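Local coordinates for virulence associated protein VapB (PDB 4CV7), which is of unknown molecular function but is a plasmid-encoded virulence-associated protein of Rhodococcus equi, here represented by its antiparallel beta-barrel part, at residues 19-24 and 44-49; 50-53 and 57-60; 63-68 and 74-79. All blocks are in the same frame, centred on the assembly; numbering follows the deposited sequence.

Contact 1. Residues 19-24 and 44-49; sequences QKFHVY and GAFWGT
Phe46 overlaps Val23 with the far end of its ring: CZ of Phe46 comes within 4.0 Å of CG2 of Val23, and the methyl lies at the ring edge, close to the ring plane. The two side chains cross at about a right angle. Phe46 reaches this place because its chi1 of 62° sets CG between the backbone N and the carbonyl carbon, so the ring leans from its own strand towards 19-24. The same CZ atom stands 3.9 Å from the carbonyl O of His22, an oblique approach and a packing contact. Phe21 adds a looser touch, its CD2 lying 4.4 Å from CE2 of Phe46, and the rest of its ring packs on Phe65 and Tyr67. The segment axes approach to 9.1 Å and run 38° apart in direction, too far apart for backbone pairing; strand 4-14 lies between them in the sheet. The Phe46 side chain thus spans the width of that strand to meet two side chains and one carbonyl of 19-24. The imidazole of His22 leads away from Phe46, and its side chain comes to about 2 Å (nearest atoms) of a bound cobalt(II) ion, while Phe46 also meets Ala91, Val94, Leu74 and Ile76. Large aromatic and aliphatic side chains from several strands fill the interior of this closed, eight-stranded antiparallel beta-barrel.

Contact 2. Residues 50-53 and 57-60; sequences LFTS and RLYK
Leu50 and Leu58 both hold CG opposite the backbone N (chi1 172° and 170°), and each leucine stretches away from its own main chain until the two meet tip to tip. The CD2 methyl of Leu58 sits against both branches of Leu50, 3.8 Å from CD1 and 3.9 Å from CD2 of that residue, so a single methyl of the helix is received by the forked end of the strand side chain. Thr52, two residues further along the same strand and directed to the same side, crosses Leu58 at a slant; its OG1 comes to 4.2 Å of CB of Leu58. That hydroxyl is engaged elsewhere, hydrogen-bonded to the carbonyl O of Leu86 and the backbone N of Asp54, so towards the helix it serves as a packing surface. The contact joins the end of strand 42-52 to the short helix 55-61, which follows it after a brief turn. Leu58 also rests on Leu86 of strand 85-91, and Leu50 on Val8 and Ile89, which extends the apolar patch across neighbouring strands. With the three touching residues buried and the one polar atom among their contacting groups already paired, the helix is held here by van der Waals packing of aliphatic groups.

Contact 3. Residues 63-68 and 74-79; sequences VSFQYN and LNINFF
The carboxamide of Gln66 and the ring of Phe79 lie 29° apart in plane, and NE2 of Gln66 approaches CE2 of Phe79 obliquely at 3.7 Å. At the edge of the Phe79 ring, near its plane, lies CA of Phe65, 4.4 Å from CD2 of Phe79. Gln66, chi1 -63° and extended beyond CG, crosses the Phe79 side chain at about a right angle. Nearer the main chain of Phe79, OG of Ser64 packs 3.5 Å from its CB. At the other surface of the sheet the Phe65 ring receives CG2 of Ile76 at its edge, 3.9 Å from CD2 of Phe65, the two side chains lying side by side and pointing the same way. CB of Phe65 meets CD1 of Phe78 obliquely at 4.0 Å. These strands form an antiparallel beta hairpin, in which Ser64-Phe79, Gln66-Asn77 and Asn68-Asn75 are hydrogen-bonded pairs and Phe65-Phe78 and Tyr67-Ile76 non-hydrogen-bonded ones. A classic beta bulge interrupts the ladder near its open end: Val63 N (2.9 Å) and Ser64 N (3.2 Å) both donate to the carbonyl O of Phe79. Phe65, Tyr67, Ile76 and Phe78 are buried within the barrel, where Phe31 meets the rings of both Phe65 and Phe78 edge-to-face. CB of Tyr67 packs 4.2 Å from CD1 of Leu74.

How the contacts relate
The three contacts follow one another in series along the chain, none crossing or enclosing another. From the N terminus, contact 1 closes the longest loop, which takes in strand 29-37, and packs strand 18-25 against strand 42-52, its second neighbour, inside the barrel. Contact 2 begins where that segment of strand 42-52 ends and closes the short turn into helix 55-61. Contact 3 then closes the hairpin of strands 64-68 and 74-79. Contacts 1 and 3 meet inside the barrel, and Leu58 of contact 2 packs on Phe78 of contact 3. Strands 18-25, 42-52, 64-68 and 74-79 thus meet in the barrel interior, which the helix joins through Leu58, in keeping with a barrel of two Greek-key motifs.

Contact 1. Residues 19-24 and 44-49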
loop_
_atom_site.group_PDB
_atom_site.type_symbol
_atom_site.label_atom_id
_atom_site.label_comp_id
_atom_site.label_asym_id
_atom_site.label_seq_id
_atom_site.Cartn_x
_atom_site.Cartn_y
_atom_site.Cartn_z
ATOM N N GLN A 19 -11.231 2.760 -2.288
ATOM C CA GLN A 19 -10.452 1.489 -2.515
ATOM C C GLN A 19 -10.017 0.899 -1.219
ATOM O O GLN A 19 -9.526 1.585 -0.305
ATOM C CB GLN A 19 -9.164 1.779 -3.325
ATOM C CG GLN A 19 -9.508 2.378 -4.683
ATOM C CD GLN A 19 -9.637 3.895 -4.651
ATOM O OE1 GLN A 19 -8.815 4.517 -3.981
ATOM N NE2 GLN A 19 -10.655 4.436 -5.281
ATOM N N LYS A 20 -10.114 -0.456 -1.124
ATOM C CA LYS A 20 -9.502 -1.177 -0.023
ATOM C C LYS A 20 -8.249 -1.880 -0.518
ATOM O O LYS A 20 -8.265 -2.582 -1.514
ATOM C CB LYS A 20 -10.493 -2.237 0.388
ATOM C CG LYS A 20 -9.894 -3.134 1.477
ATOM C CD LYS A 20 -9.726 -2.558 2.836
ATOM C CE LYS A 20 -10.891 -2.729 3.725
ATOM N NZ LYS A 20 -10.572 -2.068 5.033
ATOM N N PHE A 21 -7.123 -1.604 0.170
ATOM C CA PHE A 21 -5.878 -2.229 -0.135
ATOM C C PHE A 21 -5.485 -3.240 0.978
ATOM O O PHE A 21 -5.673 -2.929 2.158
ATOM C CB PHE A 21 -4.716 -1.170 -0.220
ATOM C CG PHE A 21 -4.649 -0.369 -1.477
ATOM C CD1 PHE A 21 -5.602 0.596 -1.745
ATOM C CD2 PHE A 21 -3.621 -0.559 -2.408
ATOM C CE1 PHE A 21 -5.556 1.365 -2.900
ATOM C CE2 PHE A 21 -3.592 0.212 -3.590
ATOM C CZ PHE A 21 -4.544 1.169 -3.789
ATOM N N HIS A 22 -4.880 -4.343 0.576
ATOM C CA HIS A 22 -4.163 -5.267 1.497
ATOM C C HIS A 22 -2.807 -5.451 0.925
ATOM O O HIS A 22 -2.583 -5.625 -0.274
ATOM C CB HIS A 22 -4.875 -6.588 1.636
ATOM C CG HIS A 22 -6.163 -6.434 2.356
ATOM N ND1 HIS A 22 -7.369 -6.390 1.720
ATOM C CD2 HIS A 22 -6.426 -6.353 3.674
ATOM C CE1 HIS A 22 -8.337 -6.294 2.627
ATOM N NE2 HIS A 22 -7.786 -6.289 3.818
ATOM N N VAL A 23 -1.840 -5.462 1.785
ATOM C CA VAL A 23 -0.500 -5.900 1.434
ATOM C C VAL A 23 0.003 -6.912 2.423
ATOM O O VAL A 23 -0.103 -6.700 3.647
ATOM C CB VAL A 23 0.562 -4.729 1.405
ATOM C CG1 VAL A 23 1.956 -5.189 1.053
ATOM C CG2 VAL A 23 0.106 -3.636 0.473
ATOM N N TYR A 24 0.646 -7.953 1.965
ATOM C CA TYR A 24 1.228 -9.000 2.822
ATOM C C TYR A 24 2.736 -8.767 2.798
ATOM O O TYR A 24 3.384 -8.928 1.751
ATOM C CB TYR A 24 0.797 -10.377 2.339
ATOM C CG TYR A 24 -0.746 -10.409 2.315
ATOM C CD1 TYR A 24 -1.409 -10.506 3.521
ATOM C CD2 TYR A 24 -1.525 -10.186 1.174
ATOM C CE1 TYR A 24 -2.778 -10.451 3.611
ATOM C CE2 TYR A 24 -2.944 -10.098 1.298
ATOM C CZ TYR A 24 -3.520 -10.238 2.506
ATOM O OH TYR A 24 -4.855 -10.183 2.800
ATOM N N GLY A 44 -7.980 -6.209 -8.248
ATOM C CA GLY A 44 -6.846 -6.943 -8.736
ATOM C C GLY A 44 -5.783 -7.249 -7.722
ATOM O O GLY A 44 -5.803 -6.688 -6.697
ATOM N N ALA A 45 -4.901 -8.153 -8.033
ATOM C CA ALA A 45 -3.772 -8.558 -7.205
ATOM C C ALA A 45 -2.484 -7.949 -7.811
ATOM O O ALA A 45 -2.434 -7.611 -8.986
ATOM C CB ALA A 45 -3.716 -10.054 -6.980
ATOM N N PHE A 46 -1.472 -7.788 -6.958
ATOM C CA PHE A 46 -0.218 -7.274 -7.382
ATOM C C PHE A 46 0.931 -7.964 -6.647
ATOM O O PHE A 46 0.785 -8.464 -5.533
ATOM C CB PHE A 46 -0.211 -5.746 -7.328
ATOM C CG PHE A 46 -0.419 -5.174 -5.952
ATOM C CD1 PHE A 46 0.631 -5.092 -5.050
ATOM C CD2 PHE A 46 -1.684 -4.706 -5.517
ATOM C CE1 PHE A 46 0.440 -4.574 -3.809
ATOM C CE2 PHE A 46 -1.885 -4.191 -4.259
ATOM C CZ PHE A 46 -0.803 -4.112 -3.418
ATOM N N TRP A 47 2.096 -7.935 -7.316
ATOM C CA TRP A 47 3.332 -8.382 -6.725
ATOM C C TRP A 47 4.286 -7.277 -6.817
ATOM O O TRP A 47 4.277 -6.505 -7.760
ATOM C CB TRP A 47 3.901 -9.587 -7.566
ATOM C CG TRP A 47 2.905 -10.616 -7.378
ATOM C CD1 TRP A 47 2.864 -11.491 -6.369
ATOM C CD2 TRP A 47 1.651 -10.719 -8.064
ATOM N NE1 TRP A 47 1.696 -12.163 -6.375
ATOM C CE2 TRP A 47 0.903 -11.674 -7.387
ATOM C CE3 TRP A 47 1.085 -10.066 -9.176
ATOM C CZ2 TRP A 47 -0.396 -12.032 -7.789
ATOM C CZ3 TRP A 47 -0.216 -10.419 -9.584
ATOM C CH2 TRP A 47 -0.934 -11.392 -8.899
ATOM N N GLY A 48 5.158 -7.189 -5.871
ATOM C CA GLY A 48 6.161 -6.161 -5.947
ATOM C C GLY A 48 7.204 -6.191 -4.825
ATOM O O GLY A 48 7.397 -7.269 -4.261
ATOM N N THR A 49 7.894 -5.074 -4.655
ATOM C CA THR A 49 8.956 -4.964 -3.709
ATOM C C THR A 49 8.666 -3.862 -2.744
ATOM O O THR A 49 8.380 -2.730 -3.167
ATOM C CB THR A 49 10.293 -4.736 -4.444
ATOM O OG1 THR A 49 10.506 -5.838 -5.374
ATOM C CG2 THR A 49 11.469 -4.649 -3.522
#

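Contact 2. Residues 50-53 and 57-60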
loop_
_atom_site.group_PDB
_atom_site.type_symbol
_atom_site.label_atom_id
_atom_site.label_comp_id
_atom_site.label_asym_id
_atom_site.label_seq_id
_atom_site.Cartn_x
_atom_site.Cartn_y
_atom_site.Cartn_z
ATOM N N LEU A 50 8.796 -4.120 -1.489
ATOM C CA LEU A 50 8.806 -3.141 -0.428
ATOM C C LEU A 50 10.262 -2.666 -0.180
ATOM O O LEU A 50 11.142 -3.531 0.045
ATOM C CB LEU A 50 8.236 -3.756 0.878
ATOM C CG LEU A 50 8.359 -2.891 2.144
ATOM C CD1 LEU A 50 7.558 -1.626 2.141
ATOM C CD2 LEU A 50 8.017 -3.721 3.400
ATOM N N PHE A 51 10.495 -1.366 -0.182
ATOM C CA PHE A 51 11.739 -0.746 0.117
ATOM C C PHE A 51 11.572 0.014 1.402
ATOM O O PHE A 51 10.680 0.921 1.504
ATOM C CB PHE A 51 12.167 0.204 -0.980
ATOM C CG PHE A 51 12.289 -0.404 -2.354
ATOM C CD1 PHE A 51 11.170 -0.653 -3.086
ATOM C CD2 PHE A 51 13.506 -0.693 -2.841
ATOM C CE1 PHE A 51 11.270 -1.179 -4.371
ATOM C CE2 PHE A 51 13.655 -1.224 -4.167
ATOM C CZ PHE A 51 12.483 -1.437 -4.887
ATOM N N THR A 52 12.364 -0.240 2.413
ATOM C CA THR A 52 12.359 0.554 3.658
ATOM C C THR A 52 13.655 0.501 4.374
ATOM O O THR A 52 14.293 -0.598 4.371
ATOM C CB THR A 52 11.207 0.164 4.593
ATOM O OG1 THR A 52 11.220 1.052 5.717
ATOM C CG2 THR A 52 11.299 -1.210 5.040
ATOM N N SER A 53 14.103 1.581 4.947
ATOM C CA SER A 53 15.281 1.617 5.764
ATOM C C SER A 53 15.016 1.220 7.228
ATOM O O SER A 53 15.986 1.039 7.981
ATOM C CB SER A 53 15.922 2.971 5.670
ATOM O OG SER A 53 15.042 3.930 6.202
ATOM N N ARG A 57 9.901 0.381 12.138
ATOM C CA ARG A 57 9.324 1.708 12.204
ATOM C C ARG A 57 8.137 1.823 11.215
ATOM O O ARG A 57 7.126 2.490 11.522
ATOM C CB ARG A 57 10.384 2.751 11.959
ATOM C CG ARG A 57 9.877 4.175 12.164
ATOM C CD ARG A 57 10.955 5.163 11.935
ATOM N NE ARG A 57 10.558 6.498 12.302
ATOM C CZ ARG A 57 11.389 7.504 12.479
ATOM N NH1 ARG A 57 12.657 7.339 12.405
ATOM N NH2 ARG A 57 10.839 8.658 12.876
ATOM N N LEU A 58 8.299 1.227 10.022
ATOM C CA LEU A 58 7.229 1.228 9.043
ATOM C C LEU A 58 5.981 0.607 9.665
ATOM O O LEU A 58 4.882 1.165 9.647
ATOM C CB LEU A 58 7.649 0.479 7.808
ATOM C CG LEU A 58 6.526 0.198 6.778
ATOM C CD1 LEU A 58 6.188 1.447 5.993
ATOM C CD2 LEU A 58 7.029 -0.912 5.847
ATOM N N TYR A 59 6.172 -0.546 10.309
ATOM C CA TYR A 59 5.056 -1.242 10.848
ATOM C C TYR A 59 4.458 -0.528 12.051
ATOM O O TYR A 59 3.253 -0.568 12.221
ATOM C CB TYR A 59 5.514 -2.657 11.222
ATOM C CG TYR A 59 5.798 -3.575 10.018
ATOM C CD1 TYR A 59 5.359 -3.290 8.758
ATOM C CD2 TYR A 59 6.483 -4.784 10.225
ATOM C CE1 TYR A 59 5.553 -4.180 7.721
ATOM C CE2 TYR A 59 6.684 -5.685 9.187
ATOM C CZ TYR A 59 6.171 -5.375 7.969
ATOM O OH TYR A 59 6.273 -6.274 6.904
ATOM N N LYS A 60 5.278 0.055 12.887
ATOM C CA LYS A 60 4.729 0.760 14.036
ATOM C C LYS A 60 4.037 2.055 13.671
ATOM O O LYS A 60 2.994 2.378 14.256
ATOM C CB LYS A 60 5.717 1.126 15.070
ATOM C CG LYS A 60 5.043 1.493 16.380
ATOM C CD LYS A 60 5.943 2.220 17.239
ATOM C CE LYS A 60 5.261 3.185 18.163
ATOM N NZ LYS A 60 5.709 4.529 17.745
#

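Contact 3. Residues 63-68 and 74-79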
loop_
_atom_site.group_PDB
_atom_site.type_symbol
_atom_site.label_atom_id
_atom_site.label_comp_id
_atom_site.label_asym_id
_atom_site.label_seq_id
_atom_site.Cartn_x
_atom_site.Cartn_y
_atom_site.Cartn_z
ATOM N N VAL A 63 0.421 5.405 9.446
ATOM C CA VAL A 63 -0.984 5.772 9.589
ATOM C C VAL A 63 -1.694 6.081 8.322
ATOM O O VAL A 63 -2.941 6.142 8.280
ATOM C CB VAL A 63 -1.206 6.910 10.650
ATOM C CG1 VAL A 63 -0.617 6.549 12.013
ATOM C CG2 VAL A 63 -0.688 8.272 10.129
ATOM N N SER A 64 -0.942 6.393 7.293
ATOM C CA SER A 64 -1.556 6.811 5.985
ATOM C C SER A 64 -0.719 6.311 4.879
ATOM O O SER A 64 0.403 5.851 5.024
ATOM C CB SER A 64 -1.740 8.276 5.904
ATOM O OG SER A 64 -0.505 8.923 5.694
ATOM N N PHE A 65 -1.321 6.334 3.687
ATOM C CA PHE A 65 -0.642 5.879 2.460
ATOM C C PHE A 65 -1.179 6.674 1.283
ATOM O O PHE A 65 -2.293 7.155 1.311
ATOM C CB PHE A 65 -0.705 4.361 2.262
ATOM C CG PHE A 65 -2.040 3.835 1.840
ATOM C CD1 PHE A 65 -3.189 3.978 2.622
ATOM C CD2 PHE A 65 -2.244 3.301 0.551
ATOM C CE1 PHE A 65 -4.435 3.508 2.181
ATOM C CE2 PHE A 65 -3.482 2.853 0.132
ATOM C CZ PHE A 65 -4.559 2.969 0.955
ATOM N N GLN A 66 -0.339 6.717 0.227
ATOM C CA GLN A 66 -0.744 7.284 -1.023
ATOM C C GLN A 66 -0.288 6.410 -2.131
ATOM O O GLN A 66 0.765 5.802 -2.032
ATOM C CB GLN A 66 -0.160 8.697 -1.253
ATOM C CG GLN A 66 -0.639 9.701 -0.222
ATOM C CD GLN A 66 0.102 11.058 -0.290
ATOM O OE1 GLN A 66 0.769 11.268 -1.242
ATOM N NE2 GLN A 66 0.354 11.652 0.856
ATOM N N TYR A 67 -1.080 6.303 -3.160
ATOM C CA TYR A 67 -0.706 5.486 -4.339
ATOM C C TYR A 67 -0.713 6.296 -5.616
ATOM O O TYR A 67 -1.440 7.300 -5.708
ATOM C CB TYR A 67 -1.629 4.232 -4.407
ATOM C CG TYR A 67 -3.060 4.534 -4.761
ATOM C CD1 TYR A 67 -3.412 4.842 -6.141
ATOM C CD2 TYR A 67 -4.054 4.661 -3.816
ATOM C CE1 TYR A 67 -4.704 5.113 -6.478
ATOM C CE2 TYR A 67 -5.348 4.852 -4.169
ATOM C CZ TYR A 67 -5.653 5.098 -5.437
ATOM O OH TYR A 67 -6.932 5.389 -5.871
ATOM N N ASN A 68 0.033 5.838 -6.604
ATOM C CA ASN A 68 0.143 6.534 -7.896
ATOM C C ASN A 68 0.341 5.467 -8.898
ATOM O O ASN A 68 1.322 4.668 -8.836
ATOM C CB ASN A 68 1.354 7.534 -7.854
ATOM C CG ASN A 68 1.528 8.298 -9.183
ATOM O OD1 ASN A 68 1.709 7.685 -10.258
ATOM N ND2 ASN A 68 1.624 9.630 -9.115
ATOM N N LEU A 74 2.700 0.501 -10.189
ATOM C CA LEU A 74 1.950 0.948 -9.015
ATOM C C LEU A 74 2.885 1.297 -7.904
ATOM O O LEU A 74 3.519 0.427 -7.410
ATOM C CB LEU A 74 0.905 -0.095 -8.577
ATOM C CG LEU A 74 0.195 0.082 -7.264
ATOM C CD1 LEU A 74 -0.624 1.315 -7.313
ATOM C CD2 LEU A 74 -0.733 -1.099 -6.947
ATOM N N ASN A 75 2.895 2.564 -7.509
ATOM C CA ASN A 75 3.690 3.010 -6.423
ATOM C C ASN A 75 2.795 3.244 -5.210
ATOM O O ASN A 75 1.726 3.828 -5.311
ATOM C CB ASN A 75 4.365 4.317 -6.784
ATOM C CG ASN A 75 5.283 4.738 -5.743
ATOM O OD1 ASN A 75 4.998 5.613 -4.925
ATOM N ND2 ASN A 75 6.368 4.136 -5.744
ATOM N N ILE A 76 3.245 2.740 -4.057
ATOM C CA ILE A 76 2.523 2.984 -2.775
ATOM C C ILE A 76 3.529 3.527 -1.794
ATOM O O ILE A 76 4.519 2.874 -1.488
ATOM C CB ILE A 76 1.883 1.717 -2.183
ATOM C CG1 ILE A 76 0.910 1.100 -3.191
ATOM C CG2 ILE A 76 1.148 2.086 -0.959
ATOM C CD1 ILE A 76 0.529 -0.350 -2.839
ATOM N N ASN A 77 3.245 4.726 -1.260
ATOM C CA ASN A 77 4.100 5.334 -0.196
ATOM C C ASN A 77 3.381 5.260 1.129
ATOM O O ASN A 77 2.160 5.498 1.178
ATOM C CB ASN A 77 4.350 6.795 -0.546
ATOM C CG ASN A 77 5.226 6.969 -1.770
ATOM O OD1 ASN A 77 6.076 6.160 -2.080
ATOM N ND2 ASN A 77 4.996 8.072 -2.489
ATOM N N PHE A 78 4.171 5.022 2.173
ATOM C CA PHE A 78 3.630 4.966 3.533
ATOM C C PHE A 78 4.142 6.078 4.371
ATOM O O PHE A 78 5.336 6.431 4.305
ATOM C CB PHE A 78 4.011 3.636 4.203
ATOM C CG PHE A 78 3.533 2.426 3.449
ATOM C CD1 PHE A 78 2.226 2.013 3.614
ATOM C CD2 PHE A 78 4.364 1.706 2.595
ATOM C CE1 PHE A 78 1.753 0.907 2.930
ATOM C CE2 PHE A 78 3.845 0.609 1.924
ATOM C CZ PHE A 78 2.581 0.187 2.111
ATOM N N PHE A 79 3.271 6.673 5.184
ATOM C CA PHE A 79 3.588 7.835 6.010
ATOM C C PHE A 79 3.137 7.723 7.443
ATOM O O PHE A 79 2.170 7.024 7.781
ATOM C CB PHE A 79 2.947 9.101 5.457
ATOM C CG PHE A 79 3.288 9.327 3.993
ATOM C CD1 PHE A 79 4.410 10.056 3.628
ATOM C CD2 PHE A 79 2.481 8.902 2.981
ATOM C CE1 PHE A 79 4.754 10.218 2.301
ATOM C CE2 PHE A 79 2.831 9.067 1.667
ATOM C CZ PHE A 79 3.919 9.786 1.306
#